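Side-chain contacts in malonate decarboxylase acyl carrier protein (Pseudomonas fluorescens, PDB 5VIT), which probably serves as the acyl carrier of malonate decarboxylase, holding acetyl and malonyl groups as thioesters on a phosphoribosyl-dephospho-CoA prosthetic group: residues V84-L87 with R88-G92; S53-Q56 with H57-R61; I75-F78 with G79-P82. All blocks are in the same frame, centred on the assembly; numbering follows the deposited sequence.

Interaction 1. Residues V84-L87 with R88-G92; sequences VVRL and RLEQG
Arg86 and Glu90, one turn apart in helix 82-96, form a salt bridge in which the guanidinium comes side-on and spends two nitrogens on one oxygen. Arg86 NE lies 3.0 Å from Glu90 OE2, and Arg86 NH2 3.2 Å from it. OE2 sits in the guanidinium plane at its edge, yet the carboxylate is turned 57° against that plane: NE meets the oxygen from above the carboxylate, whereas NH2 reaches the syn lone pair of OE2. The arginine chain stays extended from CG to NE, its CG anti to the backbone N (chi1 174°), which brings NE up against the Glu90 carboxylate. On the inner side, Val85 and Leu89 lie side by side, Val85 CG1 3.8 Å from Leu89 CD1, and pack on Trp55, Leu58 and Phe59 of helix 52-62. Arg88 runs alongside Val84, its NH1 3.9 Å from Val84 CG1, before pairing with Asp27. Arg86 NH1 forms a second salt bridge, to Glu466 of the MdcA chain. With an alanine in place of Arg86, Glu90 OE2 would probably lose both donors and Glu466 of MdcA a positive partner. The helix thus turns a hydrocarbon side inward, while one guanidinium links two carboxylates across the subunit boundary.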
loop_
_atom_site.group_PDB
_atom_site.type_symbol
_atom_site.label_atom_id
_atom_site.label_comp_id
_atom_site.label_asym_id
_atom_site.label_seq_id
_atom_site.Cartn_x
_atom_site.Cartn_y
_atom_site.Cartn_z
ATOM N N VAL B 84 7.261 6.976 14.421
ATOM C CA VAL B 84 6.676 6.891 15.761
ATOM C C VAL B 84 5.733 8.073 16.012
ATOM O O VAL B 84 4.635 7.889 16.531
ATOM C CB VAL B 84 7.762 6.847 16.862
ATOM C CG1 VAL B 84 7.139 6.991 18.268
ATOM C CG2 VAL B 84 8.574 5.551 16.758
ATOM N N VAL B 85 6.166 9.278 15.628
ATOM C CA VAL B 85 5.345 10.479 15.785
ATOM C C VAL B 85 3.984 10.321 15.084
ATOM O O VAL B 85 2.931 10.523 15.693
ATOM C CB VAL B 85 6.049 11.745 15.221
ATOM C CG1 VAL B 85 5.115 12.927 15.289
ATOM C CG2 VAL B 85 7.350 12.040 15.964
ATOM N N ARG B 86 4.013 9.951 13.807
ATOM C CA ARG B 86 2.778 9.749 13.056
ATOM C C ARG B 86 1.840 8.741 13.735
ATOM O O ARG B 86 0.653 9.008 13.907
ATOM C CB ARG B 86 3.079 9.286 11.630
ATOM C CG ARG B 86 1.805 8.940 10.893
ATOM C CD ARG B 86 2.003 8.607 9.431
ATOM N NE ARG B 86 0.722 8.175 8.884
ATOM C CZ ARG B 86 0.554 7.651 7.676
ATOM N NH1 ARG B 86 1.592 7.467 6.862
ATOM N NH2 ARG B 86 -0.662 7.300 7.288
ATOM N N LEU B 87 2.391 7.593 14.137
ATOM C CA LEU B 87 1.600 6.538 14.767
ATOM C C LEU B 87 0.903 7.011 16.053
ATOM O O LEU B 87 -0.274 6.736 16.268
ATOM C CB LEU B 87 2.490 5.333 15.063
ATOM C CG LEU B 87 1.780 4.017 15.361
ATOM C CD1 LEU B 87 0.844 3.631 14.206
ATOM C CD2 LEU B 87 2.808 2.922 15.618
ATOM N N ARG B 88 1.635 7.728 16.898
ATOM C CA ARG B 88 1.063 8.276 18.126
ATOM C C ARG B 88 -0.004 9.334 17.916
ATOM O O ARG B 88 -0.993 9.375 18.647
ATOM C CB ARG B 88 2.160 8.864 18.988
ATOM C CG ARG B 88 2.866 7.776 19.704
ATOM C CD ARG B 88 3.476 8.307 20.933
ATOM N NE ARG B 88 3.335 7.379 22.035
ATOM C CZ ARG B 88 4.015 6.254 22.164
ATOM N NH1 ARG B 88 4.878 5.894 21.221
ATOM N NH2 ARG B 88 3.824 5.488 23.239
ATOM N N LEU B 89 0.215 10.194 16.925
ATOM C CA LEU B 89 -0.753 11.217 16.589
ATOM C C LEU B 89 -2.040 10.550 16.140
ATOM O O LEU B 89 -3.133 11.007 16.483
ATOM C CB LEU B 89 -0.204 12.150 15.512
ATOM C CG LEU B 89 0.628 13.308 16.054
ATOM C CD1 LEU B 89 1.476 13.933 14.969
ATOM C CD2 LEU B 89 -0.327 14.327 16.638
ATOM N N GLU B 90 -1.913 9.454 15.388
ATOM C CA GLU B 90 -3.090 8.727 14.922
ATOM C C GLU B 90 -3.771 8.032 16.105
ATOM O O GLU B 90 -5.005 8.030 16.189
ATOM C CB GLU B 90 -2.715 7.739 13.801
ATOM C CG GLU B 90 -2.457 8.437 12.443
ATOM C CD GLU B 90 -1.688 7.583 11.420
ATOM O OE1 GLU B 90 -0.841 6.751 11.832
ATOM O OE2 GLU B 90 -1.901 7.770 10.196
ATOM N N GLN B 91 -2.980 7.485 17.034
ATOM C CA GLN B 91 -3.522 6.928 18.283
ATOM C C GLN B 91 -4.312 7.969 19.100
ATOM O O GLN B 91 -5.382 7.680 19.652
ATOM C CB GLN B 91 -2.402 6.372 19.162
ATOM C CG GLN B 91 -1.625 5.199 18.576
ATOM C CD GLN B 91 -0.489 4.728 19.496
ATOM O OE1 GLN B 91 -0.129 5.406 20.476
ATOM N NE2 GLN B 91 0.087 3.566 19.171
ATOM N N GLY B 92 -3.753 9.172 19.195
ATOM C CA GLY B 92 -4.404 10.271 19.885
ATOM C C GLY B 92 -5.729 10.662 19.248
ATOM O O GLY B 92 -6.740 10.763 19.939
#

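Interaction 2. Residues S53-Q56 with H57-R61; sequences SRWQ and HLFER
Gln56 and Glu60 join their polar ends across one turn of helix 52-62, Gln56 NE2 donating to Glu60 OE2 over 3.0 Å. The carboxylate oxygen lies close to the amide plane and is met on its anti side, 33° out of the carboxylate plane. A bend at chi2 of Gln56 (61°) turns the amide forward along the helix, toward Glu60. The backbone ladder satisfies the carbonyls of Ser53, Arg54, Trp55 and Gln56 with the N-H groups of His57, Leu58, Phe59 and Glu60. Straightest is Phe59 N to Trp55 O, 3.1 Å at 174°. Ser53 O takes His57 N at 3.0 Å; the imidazole ND1 of His57 also comes within 2.9 Å of Ser53 O, but at an angle too poor for a hydrogen bond. On the buried side, Phe59 CD1 rests 3.1 Å from Trp55 O, and its CZ is 3.8 Å from Trp55 CE3, the two rings meeting obliquely. Arg61 NH2 donates to the carbonyl of Gly494 of the MdcA chain. With Trp55 and Phe59 lying on Val44 and Ile75, the helix is the connection of a beta-alpha-beta crossover between the neighbouring parallel strands 39-46 and 71-78.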
loop_
_atom_site.group_PDB
_atom_site.type_symbol
_atom_site.label_atom_id
_atom_site.label_comp_id
_atom_site.label_asym_id
_atom_site.label_seq_id
_atom_site.Cartn_x
_atom_site.Cartn_y
_atom_site.Cartn_z
ATOM N N SER B 53 10.786 22.011 9.645
ATOM C CA SER B 53 10.165 21.728 8.349
ATOM C C SER B 53 9.791 20.249 8.251
ATOM O O SER B 53 8.859 19.874 7.536
ATOM C CB SER B 53 11.088 22.128 7.206
ATOM O OG SER B 53 12.302 21.418 7.324
ATOM N N ARG B 54 10.521 19.419 8.988
ATOM C CA ARG B 54 10.157 18.023 9.159
ATOM C C ARG B 54 8.755 17.910 9.800
ATOM O O ARG B 54 7.883 17.225 9.270
ATOM C CB ARG B 54 11.218 17.307 10.003
ATOM C CG ARG B 54 10.887 15.875 10.347
ATOM C CD ARG B 54 11.873 15.300 11.377
ATOM N NE ARG B 54 13.050 14.679 10.759
ATOM C CZ ARG B 54 14.230 15.273 10.585
ATOM N NH1 ARG B 54 14.419 16.527 10.996
ATOM N NH2 ARG B 54 15.228 14.603 10.010
ATOM N N TRP B 55 8.540 18.605 10.917
ATOM C CA TRP B 55 7.247 18.575 11.598
ATOM C C TRP B 55 6.143 19.145 10.695
ATOM O O TRP B 55 5.014 18.650 10.682
ATOM C CB TRP B 55 7.312 19.344 12.927
ATOM C CG TRP B 55 8.030 18.599 14.038
ATOM C CD1 TRP B 55 9.345 18.719 14.388
ATOM C CD2 TRP B 55 7.475 17.606 14.917
ATOM N NE1 TRP B 55 9.640 17.880 15.436
ATOM C CE2 TRP B 55 8.511 17.184 15.778
ATOM C CE3 TRP B 55 6.209 17.040 15.065
ATOM C CZ2 TRP B 55 8.315 16.222 16.767
ATOM C CZ3 TRP B 55 6.014 16.091 16.050
ATOM C CH2 TRP B 55 7.058 15.692 16.887
ATOM N N GLN B 56 6.481 20.173 9.926
ATOM C CA GLN B 56 5.548 20.764 8.969
ATOM C C GLN B 56 5.071 19.734 7.932
ATOM O O GLN B 56 3.863 19.594 7.652
ATOM C CB GLN B 56 6.212 21.961 8.264
ATOM C CG GLN B 56 5.312 22.677 7.287
ATOM C CD GLN B 56 4.083 23.257 7.957
ATOM O OE1 GLN B 56 4.163 23.822 9.057
ATOM N NE2 GLN B 56 2.932 23.112 7.304
ATOM N N HIS B 57 6.025 19.016 7.356
ATOM C CA HIS B 57 5.694 17.989 6.378
ATOM C C HIS B 57 4.810 16.904 6.963
ATOM O O HIS B 57 3.828 16.500 6.346
ATOM C CB HIS B 57 6.967 17.363 5.816
ATOM C CG HIS B 57 7.731 18.282 4.920
ATOM N ND1 HIS B 57 9.091 18.472 5.034
ATOM C CD2 HIS B 57 7.320 19.067 3.896
ATOM C CE1 HIS B 57 9.487 19.333 4.114
ATOM N NE2 HIS B 57 8.432 19.709 3.410
ATOM N N LEU B 58 5.166 16.458 8.162
ATOM C CA LEU B 58 4.452 15.394 8.861
ATOM C C LEU B 58 2.958 15.734 9.004
ATOM O O LEU B 58 2.075 14.956 8.597
ATOM C CB LEU B 58 5.115 15.174 10.227
ATOM C CG LEU B 58 4.870 13.888 11.011
ATOM C CD1 LEU B 58 4.732 12.740 10.071
ATOM C CD2 LEU B 58 6.048 13.625 11.927
ATOM N N PHE B 59 2.686 16.920 9.548
ATOM C CA PHE B 59 1.315 17.402 9.725
ATOM C C PHE B 59 0.600 17.641 8.394
ATOM O O PHE B 59 -0.603 17.401 8.265
ATOM C CB PHE B 59 1.316 18.701 10.535
ATOM C CG PHE B 59 1.807 18.541 11.946
ATOM C CD1 PHE B 59 2.649 19.483 12.510
ATOM C CD2 PHE B 59 1.405 17.469 12.716
ATOM C CE1 PHE B 59 3.088 19.350 13.809
ATOM C CE2 PHE B 59 1.849 17.334 14.021
ATOM C CZ PHE B 59 2.690 18.272 14.564
ATOM N N GLU B 60 1.335 18.149 7.414
ATOM C CA GLU B 60 0.758 18.395 6.106
ATOM C C GLU B 60 0.164 17.114 5.538
ATOM O O GLU B 60 -0.944 17.122 5.026
ATOM C CB GLU B 60 1.803 18.953 5.152
ATOM C CG GLU B 60 2.007 20.437 5.281
ATOM C CD GLU B 60 3.191 20.922 4.468
ATOM O OE1 GLU B 60 3.831 20.090 3.776
ATOM O OE2 GLU B 60 3.486 22.133 4.534
ATOM N N ARG B 61 0.909 16.015 5.654
ATOM C CA ARG B 61 0.486 14.722 5.129
ATOM C C ARG B 61 -0.632 14.136 5.928
ATOM O O ARG B 61 -1.568 13.541 5.387
ATOM C CB ARG B 61 1.647 13.753 5.123
ATOM C CG ARG B 61 2.717 14.189 4.191
ATOM C CD ARG B 61 3.553 13.033 3.857
ATOM N NE ARG B 61 4.538 13.391 2.858
ATOM C CZ ARG B 61 5.320 12.499 2.274
ATOM N NH1 ARG B 61 5.181 11.220 2.606
ATOM N NH2 ARG B 61 6.217 12.884 1.371
#

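Interaction 3. Residues I75-F78 with G79-P82; sequences IHDF and GATP
Asp77 reaches forward over Gly79 and Ala80 in an Asx turn, its carboxylate accepting both backbone N-H groups where strand 71-78 gives way to the loop leading into helix 82-96. Asp77 OD2 receives Gly79 N at 2.8 Å, the bond that defines the turn, and Asp77 OD1 receives Ala80 N at 2.9 Å. The aspartate places CG anti to its own nitrogen and beside the carbonyl carbon (chi1 168°), which swings the carboxylate over the N-H groups of Gly79 and Ala80. The two donors come in differently: Ala80 N meets OD1 on the syn side, near the carboxylate plane, whereas Gly79 N approaches OD2 from well above it, 54° out. The methyl of Ala80 is close as well, CB lying 3.2 Å from Asp77 OD1.

Gly79 has a positive phi, and a beta carbon there would run into Phe78 O, which makes glycine apt at this corner. Phe78 starts away from the turn, CG anti to the backbone N (chi1 -166°), with Gly79 N near the plane of its ring at the edge, and its side chain lies on Val23, Ser47 and Ser25. Ser25 is the predicted attachment site of the prosthetic group, which this structure lacks, so the phenylalanine borders the probable carrier site. Thr81 occupies the N-cap of the next helix: its OG1 caps Val84 N and is also hydrogen-bonded to Glu422 of the MdcA chain.

The Asp77 carboxylate has partners beyond its own turn. Thr46 OG1, at the end of the neighbouring strand 39-46, is hydrogen-bonded to OD2, and Trp55 packs against the side chain. A water closes the loop by donating to Asp77 OD2 at 2.7 Å and to Ala80 O, also at 2.7 Å.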
loop_
_atom_site.group_PDB
_atom_site.type_symbol
_atom_site.label_atom_id
_atom_site.label_comp_id
_atom_site.label_asym_id
_atom_site.label_seq_id
_atom_site.Cartn_x
_atom_site.Cartn_y
_atom_site.Cartn_z
ATOM N N ILE B 75 2.513 18.745 22.143
ATOM C CA ILE B 75 3.423 17.637 21.924
ATOM C C ILE B 75 4.718 17.866 22.686
ATOM O O ILE B 75 5.275 18.966 22.649
ATOM C CB ILE B 75 3.719 17.453 20.423
ATOM C CG1 ILE B 75 2.476 16.937 19.700
ATOM C CG2 ILE B 75 4.902 16.520 20.215
ATOM C CD1 ILE B 75 2.613 16.924 18.211
ATOM N N HIS B 76 5.177 16.833 23.393
ATOM C CA HIS B 76 6.486 16.858 24.039
ATOM C C HIS B 76 7.272 15.693 23.501
ATOM O O HIS B 76 7.009 14.539 23.854
ATOM C CB HIS B 76 6.367 16.791 25.573
ATOM C CG HIS B 76 5.534 17.890 26.161
ATOM N ND1 HIS B 76 4.434 17.648 26.960
ATOM C CD2 HIS B 76 5.636 19.240 26.061
ATOM C CE1 HIS B 76 3.896 18.797 27.327
ATOM N NE2 HIS B 76 4.601 19.779 26.788
ATOM N N ASP B 77 8.223 16.003 22.626
ATOM C CA ASP B 77 8.997 14.995 21.926
ATOM C C ASP B 77 10.463 14.918 22.357
ATOM O O ASP B 77 11.170 15.926 22.410
ATOM C CB ASP B 77 8.945 15.240 20.416
ATOM C CG ASP B 77 9.958 14.404 19.677
ATOM O OD1 ASP B 77 9.663 13.223 19.445
ATOM O OD2 ASP B 77 11.060 14.903 19.355
ATOM N N PHE B 78 10.912 13.698 22.630
ATOM C CA PHE B 78 12.302 13.414 22.984
ATOM C C PHE B 78 12.929 12.581 21.849
ATOM O O PHE B 78 13.440 11.479 22.066
ATOM C CB PHE B 78 12.356 12.674 24.341
ATOM C CG PHE B 78 13.720 12.610 24.986
ATOM C CD1 PHE B 78 14.855 13.124 24.359
ATOM C CD2 PHE B 78 13.864 12.017 26.243
ATOM C CE1 PHE B 78 16.104 13.053 24.967
ATOM C CE2 PHE B 78 15.112 11.930 26.857
ATOM C CZ PHE B 78 16.235 12.455 26.220
ATOM N N GLY B 79 12.855 13.098 20.630
ATOM C CA GLY B 79 13.555 12.479 19.509
ATOM C C GLY B 79 12.934 11.244 18.872
ATOM O O GLY B 79 13.641 10.375 18.363
ATOM N N ALA B 80 11.609 11.157 18.890
ATOM C CA ALA B 80 10.920 10.088 18.201
ATOM C C ALA B 80 11.171 10.182 16.685
ATOM O O ALA B 80 11.342 11.276 16.161
ATOM C CB ALA B 80 9.437 10.144 18.502
ATOM N N THR B 81 11.208 9.043 15.989
ATOM C CA THR B 81 11.228 9.067 14.530
ATOM C C THR B 81 9.884 9.598 14.021
ATOM O O THR B 81 8.880 9.523 14.729
ATOM C CB THR B 81 11.473 7.675 13.940
ATOM O OG1 THR B 81 10.440 6.785 14.396
ATOM C CG2 THR B 81 12.839 7.148 14.357
ATOM N N PRO B 82 9.855 10.132 12.790
ATOM C CA PRO B 82 8.598 10.582 12.180
ATOM C C PRO B 82 7.568 9.472 12.130
ATOM O O PRO B 82 6.370 9.729 12.272
ATOM C CB PRO B 82 9.027 10.989 10.773
ATOM C CG PRO B 82 10.410 11.472 10.968
ATOM C CD PRO B 82 11.015 10.506 11.965
HETATM O O HOH W 1 11.565 13.859 16.942
#

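In the fold
Along the chain the contacts come in the order interaction 2, interaction 3, interaction 1. Each is confined to one continuous run of residues, so none nests in or crosses another. Interaction 2 lies within helix 52-62, ahead of strand 71-78. Interaction 3 closes the turn from that strand toward helix 82-96, where interaction 1 follows within two residues. In space all three touch: Val85 CG1 packs 3.4 Å from Trp55 CZ3, bringing the two helices together; Trp55 CZ2 sits 3.8 Å from Asp77 CG; and Val85 CG2 lies 3.8 Å from Ala80 CB. Leu89 CD2, 4.2 Å from Ile75 CD1 of strand 71-78, ties helix 82-96 to the mixed sheet.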